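Local coordinates for DyP-type peroxidase (Thermobifida cellulosilytica, PDB 4GS1), which probably uses its heme to reduce hydrogen peroxide while oxidising dyes and other substrates, as a dye-decolorizing peroxidase, at residues T198-N201 with Q205-G208; D252-L257 with E263-R268. All blocks are in the same frame, centred on the assembly; numbering follows the deposited sequence.

Contact 1. Residues T198-N201 with Q205-G208; sequences TPRN and QIDG. With HEM (protoporphyrin IX containing Fe), chain F.
N201 meets Q205 and D207 with both ends of its side-chain amide. ND2 gives one hydrogen bond to Q205 OE1 (2.9 Å), which lies in the N201 amide plane. It gives another to D207 OD2 (3.0 Å), met on the anti side, though 30° out of the carboxylate plane. OD1 takes the backbone N of Q205 from above its carbonyl plane and that of M203 besides. With CG held between the backbone N and the carbonyl carbon (chi1 64°), the amide is turned toward 205-207, where four bonds fix its rotation; asparagine suits the place because a short side chain here must both donate and accept. Alongside, the backbones form a single beta bridge between R200 and I206, with N201 N bonded to Q205 O (2.9 Å) and D207 N to P199 O (3.0 Å).

The outer side is looser: the partly exposed side chains of T198, P199, R200 and I206 make only van der Waals contact across the segments. I206 CG1 lies 3.6 Å above the guanidinium plane of R200, over its centre, yet the arginine's end is held by the carbonyls of G204, L270 and D271. T198 OG1 is buried against I206 CG2 (3.2 Å) and finds no polar partner in the model, a cost the tight side does not pay.

G208, at a positive phi that would jam a side chain against the preceding carbonyl, sends its N to heme propionate O2A (2.7 Å). D207 also borders a bound oxygen molecule. G204 through G208 thus spell the GXXDG motif that identifies DyP-type peroxidases, here lining the heme pocket.

Contact 2. Residues D252-L257 with E263-R268; sequences DEWRRL and ERVIGR. With HEM (protoporphyrin IX containing Fe), chain F.
L257, just past the end of helix 251-256, touches V265 on helix 259-266 although the backbones stay well apart, the nearest CA atoms being those of L257 and E263 at 9.6 Å. Side chains bridge the gap. W254 sends its indole across, CG anti to the backbone N (chi1 -178°), and presents the ring's edge: CZ3 lies 4.0 Å from V265 CG1, which sits near the ring plane. CG1 meets the indole edge alone, while CG2 touches both L257 CD1 (4.1 Å) and W254 CZ3, so the beta-branched V265 fills the corner between them. Tryptophan suits its place by being long as well as apolar.

Past V265 the second helix turns to the heme. I266 CG2 rests 3.9 Å from heme methyl CMA, and G267 ends the helix at a positive phi where a side chain would strike the preceding carbonyl. The extended R268 then lays CD 3.8 Å from propionate carbon CAA, while NH1 bonds to the carbonyls of G273 and E281. A leucine in place of R268 would probably leave those carbonyls without their shared donor and take away one of the positive charges near the propionate.

Between 252-257 and 263-268 themselves no hydrogen bond forms, and hydrocarbon meets hydrocarbon. The valine contact therefore only fills space; direction comes from R262, in the same helix as V265, with NE on L257 O and a cation-pi pair with W254, and from W254 NE1 on M203 O.

In the fold
From the N terminus the chain first builds the sheet of 50-58, 106-111, 149-155 and 176-185; leaving its outer strand 176-185, it enters the long loop where contact 1 closes a turn of three intervening residues. It then passes through helix 217-223 and strand 240-249, an inner strand of the second antiparallel sheet, before contact 2 sets 252-257 against 263-268, the five residues between them being mostly the start of helix 259-266. The two contacts follow in series, neither nested nor crossed. Q205 joins them: its NE2 packs against W254 CZ2 and I266 CG1, each 3.3 Å away. Both also touch the heme, so loop and helices meet at one margin of the cofactor.

Contact 1. Residues T198-N201 with Q205-G208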
loop_
_atom_site.group_PDB
_atom_site.type_symbol
_atom_site.label_atom_id
_atom_site.label_comp_id
_atom_site.label_asym_id
_atom_site.label_seq_id
_atom_site.Cartn_x
_atom_site.Cartn_y
_atom_site.Cartn_z
ATOM N N THR B 198 -2.627 17.874 11.162
ATOM C CA THR B 198 -3.618 17.088 10.423
ATOM C C THR B 198 -3.035 16.593 9.088
ATOM O O THR B 198 -2.207 17.280 8.475
ATOM C CB THR B 198 -5.020 17.758 10.370
ATOM O OG1 THR B 198 -5.457 17.921 9.022
ATOM C CG2 THR B 198 -5.013 19.079 11.091
ATOM N N PRO B 199 -3.413 15.373 8.677
ATOM C CA PRO B 199 -2.813 14.729 7.500
ATOM C C PRO B 199 -3.228 15.401 6.195
ATOM O O PRO B 199 -4.263 16.071 6.156
ATOM C CB PRO B 199 -3.398 13.310 7.542
ATOM C CG PRO B 199 -3.830 13.106 8.977
ATOM C CD PRO B 199 -4.315 14.461 9.406
ATOM N N ARG B 200 -2.426 15.225 5.148
ATOM C CA ARG B 200 -2.761 15.735 3.822
ATOM C C ARG B 200 -3.167 14.616 2.874
ATOM O O ARG B 200 -2.849 13.449 3.108
ATOM C CB ARG B 200 -1.582 16.513 3.225
ATOM C CG ARG B 200 -1.246 17.795 3.984
ATOM C CD ARG B 200 0.015 18.445 3.441
ATOM N NE ARG B 200 0.377 19.664 4.172
ATOM C CZ ARG B 200 0.118 20.898 3.754
ATOM N NH1 ARG B 200 -0.518 21.099 2.606
ATOM N NH2 ARG B 200 0.481 21.931 4.501
ATOM N N ASN B 201 -3.877 14.984 1.806
ATOM C CA ASN B 201 -4.278 14.018 0.777
ATOM C C ASN B 201 -3.384 14.112 -0.465
ATOM O O ASN B 201 -2.428 14.894 -0.483
ATOM C CB ASN B 201 -5.770 14.176 0.431
ATOM C CG ASN B 201 -6.091 15.527 -0.191
ATOM O OD1 ASN B 201 -5.257 16.120 -0.883
ATOM N ND2 ASN B 201 -7.312 16.012 0.038
ATOM N N GLN B 205 -3.708 18.720 -0.151
ATOM C CA GLN B 205 -4.516 19.491 0.792
ATOM C C GLN B 205 -4.516 18.918 2.194
ATOM O O GLN B 205 -4.642 17.714 2.378
ATOM C CB GLN B 205 -5.965 19.535 0.288
ATOM C CG GLN B 205 -6.080 20.091 -1.123
ATOM C CD GLN B 205 -7.177 19.439 -1.947
ATOM O OE1 GLN B 205 -7.781 18.454 -1.531
ATOM N NE2 GLN B 205 -7.434 19.991 -3.130
ATOM N N ILE B 206 -4.429 19.788 3.193
ATOM C CA ILE B 206 -4.735 19.388 4.561
ATOM C C ILE B 206 -6.205 18.943 4.583
ATOM O O ILE B 206 -7.076 19.628 4.050
ATOM C CB ILE B 206 -4.500 20.573 5.516
ATOM C CG1 ILE B 206 -2.994 20.849 5.631
ATOM C CG2 ILE B 206 -5.066 20.289 6.892
ATOM C CD1 ILE B 206 -2.670 22.192 6.269
ATOM N N ASP B 207 -6.483 17.785 5.167
ATOM C CA ASP B 207 -7.796 17.169 5.004
ATOM C C ASP B 207 -8.254 16.636 6.357
ATOM O O ASP B 207 -7.700 15.655 6.861
ATOM C CB ASP B 207 -7.678 16.041 3.954
ATOM C CG ASP B 207 -9.019 15.576 3.409
ATOM O OD1 ASP B 207 -10.040 15.716 4.116
ATOM O OD2 ASP B 207 -9.051 15.039 2.269
ATOM N N GLY B 208 -9.239 17.304 6.963
ATOM C CA GLY B 208 -9.757 16.911 8.267
ATOM C C GLY B 208 -10.026 18.062 9.233
ATOM O O GLY B 208 -10.623 17.863 10.297
HETATM C CHA HEM F . -13.737 19.875 3.729
HETATM C CHB HEM F . -11.106 17.636 0.335
HETATM C CHC HEM F . -14.892 14.816 -0.811
HETATM C CHD HEM F . -17.414 16.753 2.864
HETATM C C1A HEM F . -12.717 19.521 2.889
HETATM C C2A HEM F . -11.428 20.166 2.850
HETATM C C3A HEM F . -10.704 19.544 1.908
HETATM C C4A HEM F . -11.508 18.493 1.338
HETATM C CMA HEM F . -9.248 19.867 1.489
HETATM C CAA HEM F . -11.007 21.359 3.750
HETATM C CBA HEM F . -10.288 20.896 5.029
HETATM C CGA HEM F . -11.215 20.219 6.002
HETATM O O1A HEM F . -12.004 20.935 6.690
HETATM O O2A HEM F . -11.157 18.968 6.111
HETATM C C1B HEM F . -11.905 16.699 -0.279
HETATM C C2B HEM F . -11.514 15.884 -1.408
HETATM C C3B HEM F . -12.558 15.109 -1.742
HETATM C C4B HEM F . -13.641 15.399 -0.821
HETATM C CMB HEM F . -10.122 15.987 -2.079
HETATM C CAB HEM F . -12.670 14.044 -2.864
HETATM C CBB HEM F . -11.598 13.419 -3.390
HETATM C C1C HEM F . -15.907 15.100 0.086
HETATM C C2C HEM F . -17.230 14.491 0.115
HETATM C C3C HEM F . -17.920 15.020 1.146
HETATM C C4C HEM F . -17.059 15.994 1.773
HETATM C CMC HEM F . -17.692 13.387 -0.862
HETATM C CAC HEM F . -19.366 14.754 1.650
HETATM C CBC HEM F . -20.349 14.231 0.914
HETATM C C1D HEM F . -16.650 17.739 3.430
HETATM C C2D HEM F . -17.043 18.503 4.590
HETATM C C3D HEM F . -15.911 19.478 4.847
HETATM C C4D HEM F . -14.923 19.201 3.834
HETATM C CMD HEM F . -18.351 18.388 5.408
HETATM C CAD HEM F . -15.845 20.520 5.974
HETATM C CBD HEM F . -16.651 21.760 5.581
HETATM C CGD HEM F . -16.594 22.738 6.735
HETATM O O1D HEM F . -15.713 23.642 6.717
HETATM O O2D HEM F . -17.404 22.601 7.689
HETATM N NA HEM F . -12.752 18.496 1.958
HETATM N NB HEM F . -13.213 16.383 0.055
HETATM N NC HEM F . -15.838 16.034 1.109
HETATM N ND HEM F . -15.388 18.172 3.012
HETATM FE FE HEM F . -14.343 17.349 1.477
#

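Contact 2. Residues D252-L257 with E263-R268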
loop_
_atom_site.group_PDB
_atom_site.type_symbol
_atom_site.label_atom_id
_atom_site.label_comp_id
_atom_site.label_asym_id
_atom_site.label_seq_id
_atom_site.Cartn_x
_atom_site.Cartn_y
_atom_site.Cartn_z
ATOM N N ASP B 252 -3.844 14.261 -13.256
ATOM C CA ASP B 252 -3.298 14.838 -14.481
ATOM C C ASP B 252 -3.945 16.198 -14.745
ATOM O O ASP B 252 -3.260 17.187 -15.025
ATOM C CB ASP B 252 -3.557 13.888 -15.652
ATOM C CG ASP B 252 -2.626 14.119 -16.815
ATOM O OD1 ASP B 252 -2.950 14.962 -17.678
ATOM O OD2 ASP B 252 -1.577 13.443 -16.875
ATOM N N GLU B 253 -5.268 16.249 -14.639
ATOM C CA GLU B 253 -5.989 17.505 -14.805
ATOM C C GLU B 253 -5.669 18.497 -13.689
ATOM O O GLU B 253 -5.519 19.695 -13.930
ATOM C CB GLU B 253 -7.501 17.242 -14.826
ATOM C CG GLU B 253 -7.963 16.249 -15.896
ATOM C CD GLU B 253 -8.005 16.865 -17.266
ATOM O OE1 GLU B 253 -8.654 16.284 -18.164
ATOM O OE2 GLU B 253 -7.385 17.934 -17.444
ATOM N N TRP B 254 -5.593 17.986 -12.466
ATOM C CA TRP B 254 -5.311 18.804 -11.290
ATOM C C TRP B 254 -3.964 19.507 -11.408
ATOM O O TRP B 254 -3.842 20.694 -11.090
ATOM C CB TRP B 254 -5.338 17.907 -10.054
ATOM C CG TRP B 254 -5.112 18.607 -8.747
ATOM C CD1 TRP B 254 -4.019 18.497 -7.925
ATOM C CD2 TRP B 254 -6.016 19.499 -8.095
ATOM N NE1 TRP B 254 -4.195 19.274 -6.800
ATOM C CE2 TRP B 254 -5.410 19.912 -6.890
ATOM C CE3 TRP B 254 -7.276 20.009 -8.424
ATOM C CZ2 TRP B 254 -6.028 20.798 -6.005
ATOM C CZ3 TRP B 254 -7.896 20.885 -7.536
ATOM C CH2 TRP B 254 -7.270 21.267 -6.344
ATOM N N ARG B 255 -2.952 18.783 -11.881
ATOM C CA ARG B 255 -1.619 19.376 -12.029
ATOM C C ARG B 255 -1.543 20.532 -13.038
ATOM O O ARG B 255 -0.637 21.364 -12.958
ATOM C CB ARG B 255 -0.565 18.300 -12.351
ATOM C CG ARG B 255 -0.080 17.539 -11.121
ATOM C CD ARG B 255 1.092 16.611 -11.461
ATOM N NE ARG B 255 0.735 15.666 -12.516
ATOM C CZ ARG B 255 0.226 14.458 -12.293
ATOM N NH1 ARG B 255 -0.071 13.663 -13.316
ATOM N NH2 ARG B 255 0.016 14.043 -11.049
ATOM N N ARG B 256 -2.489 20.595 -13.973
ATOM C CA ARG B 256 -2.525 21.697 -14.937
ATOM C C ARG B 256 -2.846 23.038 -14.279
ATOM O O ARG B 256 -2.475 24.091 -14.797
ATOM C CB ARG B 256 -3.565 21.433 -16.029
ATOM C CG ARG B 256 -3.319 20.206 -16.884
ATOM C CD ARG B 256 -4.482 20.022 -17.856
ATOM N NE ARG B 256 -4.627 21.166 -18.754
ATOM C CZ ARG B 256 -4.593 21.086 -20.081
ATOM N NH1 ARG B 256 -4.430 19.911 -20.671
ATOM N NH2 ARG B 256 -4.726 22.179 -20.817
ATOM N N LEU B 257 -3.556 23.005 -13.156
ATOM C CA LEU B 257 -3.932 24.237 -12.449
ATOM C C LEU B 257 -2.748 24.841 -11.692
ATOM O O LEU B 257 -1.978 24.113 -11.064
ATOM C CB LEU B 257 -5.047 23.946 -11.430
ATOM C CG LEU B 257 -6.456 23.596 -11.910
ATOM C CD1 LEU B 257 -7.386 23.424 -10.706
ATOM C CD2 LEU B 257 -6.991 24.677 -12.849
ATOM N N GLU B 263 -6.323 26.368 -4.944
ATOM C CA GLU B 263 -6.817 26.874 -3.666
ATOM C C GLU B 263 -8.257 27.343 -3.784
ATOM O O GLU B 263 -9.045 27.143 -2.863
ATOM C CB GLU B 263 -5.908 27.996 -3.138
ATOM C CG GLU B 263 -4.511 27.470 -2.757
ATOM C CD GLU B 263 -3.535 28.546 -2.327
ATOM O OE1 GLU B 263 -3.632 29.689 -2.825
ATOM O OE2 GLU B 263 -2.642 28.232 -1.498
ATOM N N ARG B 264 -8.610 27.929 -4.926
ATOM C CA ARG B 264 -9.984 28.391 -5.143
ATOM C C ARG B 264 -10.979 27.247 -5.361
ATOM O O ARG B 264 -12.177 27.405 -5.098
ATOM C CB ARG B 264 -10.054 29.394 -6.304
ATOM C CG ARG B 264 -9.508 30.760 -5.963
ATOM C CD ARG B 264 -9.362 31.637 -7.201
ATOM N NE ARG B 264 -8.438 32.730 -6.936
ATOM C CZ ARG B 264 -7.299 32.935 -7.586
ATOM N NH1 ARG B 264 -6.931 32.153 -8.597
ATOM N NH2 ARG B 264 -6.541 33.959 -7.239
ATOM N N VAL B 265 -10.501 26.095 -5.825
ATOM C CA VAL B 265 -11.380 24.926 -5.938
ATOM C C VAL B 265 -11.904 24.513 -4.555
ATOM O O VAL B 265 -13.080 24.175 -4.402
ATOM C CB VAL B 265 -10.660 23.733 -6.621
ATOM C CG1 VAL B 265 -11.472 22.451 -6.480
ATOM C CG2 VAL B 265 -10.434 24.036 -8.097
ATOM N N ILE B 266 -11.032 24.575 -3.554
ATOM C CA ILE B 266 -11.376 24.150 -2.194
ATOM C C ILE B 266 -11.931 25.284 -1.348
ATOM O O ILE B 266 -12.946 25.121 -0.656
ATOM C CB ILE B 266 -10.135 23.570 -1.469
ATOM C CG1 ILE B 266 -9.679 22.277 -2.155
ATOM C CG2 ILE B 266 -10.438 23.300 0.008
ATOM C CD1 ILE B 266 -10.737 21.159 -2.151
ATOM N N GLY B 267 -11.258 26.432 -1.397
ATOM C CA GLY B 267 -11.600 27.561 -0.540
ATOM C C GLY B 267 -10.619 27.750 0.606
ATOM O O GLY B 267 -10.885 28.531 1.516
ATOM N N ARG B 268 -9.490 27.037 0.574
ATOM C CA ARG B 268 -8.449 27.176 1.597
ATOM C C ARG B 268 -7.074 27.196 0.956
ATOM O O ARG B 268 -6.892 26.653 -0.129
ATOM C CB ARG B 268 -8.512 26.010 2.590
ATOM C CG ARG B 268 -9.691 26.052 3.569
ATOM C CD ARG B 268 -9.665 24.799 4.442
ATOM N NE ARG B 268 -10.702 24.748 5.483
ATOM C CZ ARG B 268 -10.549 25.211 6.720
ATOM N NH1 ARG B 268 -9.414 25.810 7.075
ATOM N NH2 ARG B 268 -11.531 25.082 7.606
HETATM C CHA HEM F . -13.737 19.875 3.729
HETATM C CHB HEM F . -11.106 17.636 0.335
HETATM C CHC HEM F . -14.892 14.816 -0.811
HETATM C CHD HEM F . -17.414 16.753 2.864
HETATM C C1A HEM F . -12.717 19.521 2.889
HETATM C C2A HEM F . -11.428 20.166 2.850
HETATM C C3A HEM F . -10.704 19.544 1.908
HETATM C C4A HEM F . -11.508 18.493 1.338
HETATM C CMA HEM F . -9.248 19.867 1.489
HETATM C CAA HEM F . -11.007 21.359 3.750
HETATM C CBA HEM F . -10.288 20.896 5.029
HETATM C CGA HEM F . -11.215 20.219 6.002
HETATM O O1A HEM F . -12.004 20.935 6.690
HETATM O O2A HEM F . -11.157 18.968 6.111
HETATM C C1B HEM F . -11.905 16.699 -0.279
HETATM C C2B HEM F . -11.514 15.884 -1.408
HETATM C C3B HEM F . -12.558 15.109 -1.742
HETATM C C4B HEM F . -13.641 15.399 -0.821
HETATM C CMB HEM F . -10.122 15.987 -2.079
HETATM C CAB HEM F . -12.670 14.044 -2.864
HETATM C CBB HEM F . -11.598 13.419 -3.390
HETATM C C1C HEM F . -15.907 15.100 0.086
HETATM C C2C HEM F . -17.230 14.491 0.115
HETATM C C3C HEM F . -17.920 15.020 1.146
HETATM C C4C HEM F . -17.059 15.994 1.773
HETATM C CMC HEM F . -17.692 13.387 -0.862
HETATM C CAC HEM F . -19.366 14.754 1.650
HETATM C CBC HEM F . -20.349 14.231 0.914
HETATM C C1D HEM F . -16.650 17.739 3.430
HETATM C C2D HEM F . -17.043 18.503 4.590
HETATM C C3D HEM F . -15.911 19.478 4.847
HETATM C C4D HEM F . -14.923 19.201 3.834
HETATM C CMD HEM F . -18.351 18.388 5.408
HETATM C CAD HEM F . -15.845 20.520 5.974
HETATM C CBD HEM F . -16.651 21.760 5.581
HETATM C CGD HEM F . -16.594 22.738 6.735
HETATM O O1D HEM F . -15.713 23.642 6.717
HETATM O O2D HEM F . -17.404 22.601 7.689
HETATM N NA HEM F . -12.752 18.496 1.958
HETATM N NB HEM F . -13.213 16.383 0.055
HETATM N NC HEM F . -15.838 16.034 1.109
HETATM N ND HEM F . -15.388 18.172 3.012
HETATM FE FE HEM F . -14.343 17.349 1.477
#